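Local coordinates for protein dextranase (Pseudarthrobacter oxydans, PDB 6NZS) that hydrolyses internal alpha-1,6-glucosidic linkages of dextran as an endo-acting enzyme of glycoside hydrolase family 49, at residues 115-120 / 147-152; 153-158 / 181-186. All blocks are in the same frame, centred on the assembly; numbering follows the deposited sequence.

Contact 1: 115-120 / 147-152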
# COMPACT_ATOMS: atom_id res chain seq x y z
N GLN A 115 15.44 -12.43 -8.01
CA GLN A 115 15.49 -12.06 -6.61
C GLN A 115 14.08 -11.96 -6.04
O GLN A 115 13.16 -11.49 -6.72
CB GLN A 115 16.25 -10.75 -6.42
CG GLN A 115 17.75 -10.94 -6.68
CD GLN A 115 18.39 -11.86 -5.64
OE1 GLN A 115 18.18 -11.69 -4.45
NE2 GLN A 115 19.16 -12.85 -6.10
N ILE A 116 13.92 -12.40 -4.80
CA ILE A 116 12.66 -12.29 -4.06
C ILE A 116 12.78 -11.12 -3.10
O ILE A 116 13.79 -10.99 -2.39
CB ILE A 116 12.36 -13.58 -3.29
CG1 ILE A 116 12.16 -14.75 -4.26
CG2 ILE A 116 11.13 -13.41 -2.38
CD1 ILE A 116 12.24 -16.11 -3.61
N ARG A 117 11.78 -10.25 -3.09
CA ARG A 117 11.70 -9.20 -2.08
C ARG A 117 10.33 -9.29 -1.43
O ARG A 117 9.32 -9.35 -2.15
CB ARG A 117 11.92 -7.80 -2.67
CG ARG A 117 13.34 -7.55 -3.16
CD ARG A 117 13.65 -6.03 -3.20
NE ARG A 117 15.04 -5.73 -3.57
CZ ARG A 117 15.58 -4.51 -3.66
NH1 ARG A 117 14.88 -3.40 -3.42
NH2 ARG A 117 16.86 -4.41 -4.00
N PRO A 118 10.23 -9.29 -0.09
CA PRO A 118 11.28 -9.14 0.93
C PRO A 118 12.44 -10.15 0.81
O PRO A 118 12.22 -11.35 0.69
CB PRO A 118 10.52 -9.34 2.25
CG PRO A 118 9.14 -8.84 1.96
CD PRO A 118 8.89 -9.30 0.52
N SER A 119 13.66 -9.62 0.83
CA SER A 119 14.86 -10.46 0.78
C SER A 119 14.98 -11.36 1.99
O SER A 119 15.67 -12.39 1.92
CB SER A 119 16.10 -9.57 0.68
OG SER A 119 16.07 -8.82 -0.52
N SER A 120 14.32 -11.01 3.10
CA SER A 120 14.31 -11.87 4.27
C SER A 120 13.60 -13.19 4.02
O SER A 120 13.78 -14.12 4.82
CB SER A 120 13.67 -11.13 5.45
OG SER A 120 12.31 -10.82 5.18
N SER A 147 7.52 -10.03 -4.13
CA SER A 147 7.88 -9.61 -5.47
C SER A 147 8.92 -10.56 -6.05
O SER A 147 9.88 -10.95 -5.35
CB SER A 147 8.46 -8.20 -5.38
OG SER A 147 9.00 -7.80 -6.63
N VAL A 148 8.74 -10.92 -7.32
CA VAL A 148 9.66 -11.78 -8.06
C VAL A 148 10.34 -10.93 -9.13
O VAL A 148 9.67 -10.35 -9.99
CB VAL A 148 8.90 -12.96 -8.69
CG1 VAL A 148 9.83 -13.82 -9.53
CG2 VAL A 148 8.21 -13.79 -7.61
N GLU A 149 11.67 -10.84 -9.07
CA GLU A 149 12.42 -9.80 -9.79
C GLU A 149 13.46 -10.44 -10.71
O GLU A 149 14.56 -10.81 -10.27
CB GLU A 149 13.03 -8.82 -8.79
CG GLU A 149 12.01 -8.40 -7.73
CD GLU A 149 12.32 -7.11 -6.99
OE1 GLU A 149 13.44 -6.56 -7.13
OE2 GLU A 149 11.41 -6.64 -6.29
N PHE A 150 13.12 -10.56 -11.99
CA PHE A 150 14.07 -11.08 -12.97
C PHE A 150 15.06 -9.97 -13.34
O PHE A 150 14.66 -8.86 -13.71
CB PHE A 150 13.32 -11.52 -14.23
CG PHE A 150 12.60 -12.83 -14.10
CD1 PHE A 150 11.39 -12.92 -13.42
CD2 PHE A 150 13.11 -13.97 -14.71
CE1 PHE A 150 10.72 -14.13 -13.32
CE2 PHE A 150 12.44 -15.18 -14.61
CZ PHE A 150 11.25 -15.26 -13.91
N GLU A 151 16.35 -10.28 -13.25
CA GLU A 151 17.39 -9.29 -13.54
C GLU A 151 17.22 -8.55 -14.86
O GLU A 151 17.38 -7.31 -14.87
CB GLU A 151 18.78 -9.93 -13.40
CG GLU A 151 19.90 -8.91 -13.27
CD GLU A 151 21.25 -9.57 -13.09
OE1 GLU A 151 21.40 -10.35 -12.12
OE2 GLU A 151 22.15 -9.32 -13.91
N PRO A 152 16.89 -9.19 -16.00
CA PRO A 152 16.73 -8.43 -17.25
C PRO A 152 15.58 -7.43 -17.24
O PRO A 152 15.54 -6.57 -18.12
CB PRO A 152 16.50 -9.52 -18.31
CG PRO A 152 16.95 -10.78 -17.68
CD PRO A 152 16.77 -10.65 -16.22
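Arg117 and Glu149 both place CG beside the backbone N, anti to the carbonyl carbon (chi1 -69° and -46°), and from there run on extended, so that the two chains cross at about a right angle on one face of an antiparallel strand pair in the N-terminal Ig-like domain. The pairing is regular: Gln115 with Glu149 and Arg117 with Ser147 are hydrogen-bonded pairs, flanking the non-hydrogen-bonded pair Ile116-Val148. Arg117 takes Ser147 O with its N at 3.0 Å, and Ser147 N returns to Arg117 O at 2.8 Å in a nearly straight bond. Ile116 and Val148 occupy the other face, where both rest on Ile135. The Arg117-Glu149 salt bridge is long: Arg117 NE stands 4.0 Å from Glu149 OE1, which lies well out of the guanidinium plane, so that charge alone links them. The closer approach is of a methylene to the carboxylate, Arg117 CG lying 3.8 Å from Glu149 OE2. The polar ends are held instead by the solenoid behind them, Arg117 NH1 by Ile434 O and Glu149 OE2 by His435 NE2, so this face of the pair looks onto strand 423-435. With its hydroxyl anti to the backbone N (chi1 172°), Ser147 fixes the carboxylate from within its own strand: OG donates to Glu149 OE2 over 2.7 Å, on the lone pair directed away from OE1.

Contact 2: 153-158 / 181-186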
# COMPACT_ATOMS: atom_id res chain seq x y z
N GLN A 153 14.65 -7.52 -16.28
CA GLN A 153 13.56 -6.57 -16.16
C GLN A 153 13.91 -5.34 -15.33
O GLN A 153 13.14 -4.38 -15.33
CB GLN A 153 12.32 -7.29 -15.59
CG GLN A 153 11.56 -8.07 -16.64
CD GLN A 153 10.89 -7.14 -17.62
OE1 GLN A 153 10.19 -6.21 -17.22
NE2 GLN A 153 11.11 -7.36 -18.91
N LEU A 154 15.04 -5.34 -14.65
CA LEU A 154 15.40 -4.22 -13.80
C LEU A 154 15.70 -2.98 -14.63
O LEU A 154 16.32 -3.06 -15.69
CB LEU A 154 16.62 -4.55 -12.94
CG LEU A 154 16.46 -5.70 -11.95
CD1 LEU A 154 17.74 -5.92 -11.16
CD2 LEU A 154 15.28 -5.41 -11.02
N TYR A 155 15.29 -1.83 -14.11
CA TYR A 155 15.71 -0.53 -14.62
C TYR A 155 15.99 0.35 -13.41
O TYR A 155 15.58 0.06 -12.29
CB TYR A 155 14.63 0.11 -15.52
CG TYR A 155 13.60 0.82 -14.67
CD1 TYR A 155 12.66 0.09 -13.96
CD2 TYR A 155 13.63 2.20 -14.51
CE1 TYR A 155 11.76 0.71 -13.13
CE2 TYR A 155 12.74 2.83 -13.68
CZ TYR A 155 11.80 2.08 -12.98
OH TYR A 155 10.91 2.70 -12.14
N THR A 156 16.68 1.46 -13.65
CA THR A 156 16.95 2.44 -12.60
C THR A 156 16.21 3.73 -12.92
O THR A 156 16.30 4.25 -14.04
CB THR A 156 18.45 2.69 -12.45
OG1 THR A 156 19.10 1.46 -12.08
CG2 THR A 156 18.73 3.77 -11.40
N ALA A 157 15.46 4.22 -11.94
CA ALA A 157 14.87 5.55 -12.02
C ALA A 157 15.89 6.58 -11.56
O ALA A 157 16.55 6.38 -10.53
CB ALA A 157 13.62 5.63 -11.14
N TYR A 158 16.02 7.66 -12.32
CA TYR A 158 16.94 8.76 -12.01
C TYR A 158 16.18 10.06 -11.83
O TYR A 158 15.11 10.26 -12.42
CB TYR A 158 17.93 8.97 -13.16
CG TYR A 158 18.85 7.80 -13.38
CD1 TYR A 158 18.47 6.75 -14.21
CD2 TYR A 158 20.09 7.75 -12.77
CE1 TYR A 158 19.31 5.67 -14.42
CE2 TYR A 158 20.94 6.66 -12.98
CZ TYR A 158 20.54 5.63 -13.79
OH TYR A 158 21.38 4.55 -14.00
N GLU A 181 14.48 -1.23 -9.78
CA GLU A 181 13.36 -2.13 -9.55
C GLU A 181 12.93 -2.71 -10.89
O GLU A 181 13.35 -2.22 -11.95
CB GLU A 181 12.19 -1.39 -8.88
CG GLU A 181 11.54 -0.40 -9.86
CD GLU A 181 10.50 0.53 -9.25
OE1 GLU A 181 10.15 0.38 -8.06
OE2 GLU A 181 10.02 1.42 -9.97
N PRO A 182 12.10 -3.76 -10.88
CA PRO A 182 11.56 -4.26 -12.16
C PRO A 182 10.70 -3.20 -12.84
O PRO A 182 9.88 -2.54 -12.20
CB PRO A 182 10.70 -5.47 -11.72
CG PRO A 182 11.33 -5.91 -10.43
CD PRO A 182 11.75 -4.64 -9.75
N ARG A 183 10.90 -3.03 -14.15
CA ARG A 183 10.01 -2.17 -14.92
C ARG A 183 8.60 -2.75 -14.94
O ARG A 183 7.61 -2.03 -14.78
CB ARG A 183 10.52 -2.05 -16.36
CG ARG A 183 9.72 -1.05 -17.19
CD ARG A 183 10.20 -0.93 -18.64
NE ARG A 183 11.65 -0.72 -18.77
CZ ARG A 183 12.25 0.46 -18.92
NH1 ARG A 183 11.56 1.60 -18.94
NH2 ARG A 183 13.57 0.51 -19.03
N ASN A 184 8.51 -4.06 -15.16
CA ASN A 184 7.25 -4.79 -15.13
C ASN A 184 7.31 -5.66 -13.87
O ASN A 184 7.99 -6.68 -13.84
CB ASN A 184 7.10 -5.61 -16.41
CG ASN A 184 7.10 -4.73 -17.63
OD1 ASN A 184 6.16 -3.98 -17.86
ND2 ASN A 184 8.16 -4.80 -18.42
N SER A 185 6.65 -5.20 -12.83
CA SER A 185 6.74 -5.91 -11.56
C SER A 185 5.83 -7.13 -11.55
O SER A 185 4.88 -7.25 -12.33
CB SER A 185 6.46 -4.97 -10.40
OG SER A 185 5.16 -4.42 -10.44
N MET A 186 6.15 -8.06 -10.65
CA MET A 186 5.43 -9.33 -10.54
C MET A 186 5.28 -9.66 -9.07
O MET A 186 6.26 -10.02 -8.41
CB MET A 186 6.17 -10.46 -11.26
CG MET A 186 5.50 -11.83 -11.11
SD MET A 186 3.81 -11.85 -11.76
CE MET A 186 3.28 -13.49 -11.27
O HOH W 1 13.66 -3.01 -18.41
O HOH W 2 15.58 -2.10 -18.61
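Tyr155 and Glu181 lie side by side and point the same way, their backbones joined as an antiparallel hydrogen-bonded pair of the Ig-like domain, with Tyr155 N 2.9 Å from Glu181 O. In Tyr155, CG sits between the backbone N and the carbonyl carbon (chi1 83°), which lays the ring alongside the Glu181 side chain. Tyr155 CB packs over one face of the Arg183 guanidinium, 3.7 Å from NH2. Tyr155 CD1 comes within 3.1 Å of Glu181 O and, at the ring edge, faces Arg183 N. Tyr155 CE1 rests 3.5 Å from Glu181 CG, and Tyr155 OH finally donates to Glu181 OE2 at 2.7 Å, reaching the anti side of a carboxylate turned 51° from the ring. A phenylalanine here would probably keep the ring packing but deprive Glu181 OE2 of the phenol donor, leaving the salt bridge to Arg437 NH1. Beyond the bridge, Arg183 N donates to Gln153 O in an almost straight bond (2.9 Å). The bent Gln153 side chain brings OE1 to Asn184 ND2 at 2.7 Å, close to the plane of the Asn184 amide. Leu154 CD2 meets Pro182 CD on the flank. At the guanidinium edge one water accepts from Arg183 NE and donates weakly to Gln153 O; another donates to Leu154 O and meets Arg183 NH2 weakly. Neighbouring elements close round the pair: Arg183 NH1 reaches Ala81 O at the end of helix 76-81, Asn184 OD1 takes Thr84 OG1 of strand 84-92, Gln153 touches Tyr37 of strand 37-43, and Pro182 packs on Trp406 of solenoid strand 398-407.

Contacts 1 and 2 follow one another along the chain, strand 144-150 leading through a short turn into strand 154-159, and their centres are about 11 Å apart. Strand 176-192 joins them: besides pairing with 153-158, it lies antiparallel to strand 144-150, where Val148 N is 2.9 Å from Met186 O, probably a hydrogen bond. Side chains meet as well, Pro182 CD packing 3.7 Å from Glu149 OE1. Both contacts carry a buried glutamate whose carboxylate is met from the parallel beta-solenoid, the fold that forms the catalytic domain in this family. They therefore belong to the seam between the Ig-like domain and that solenoid.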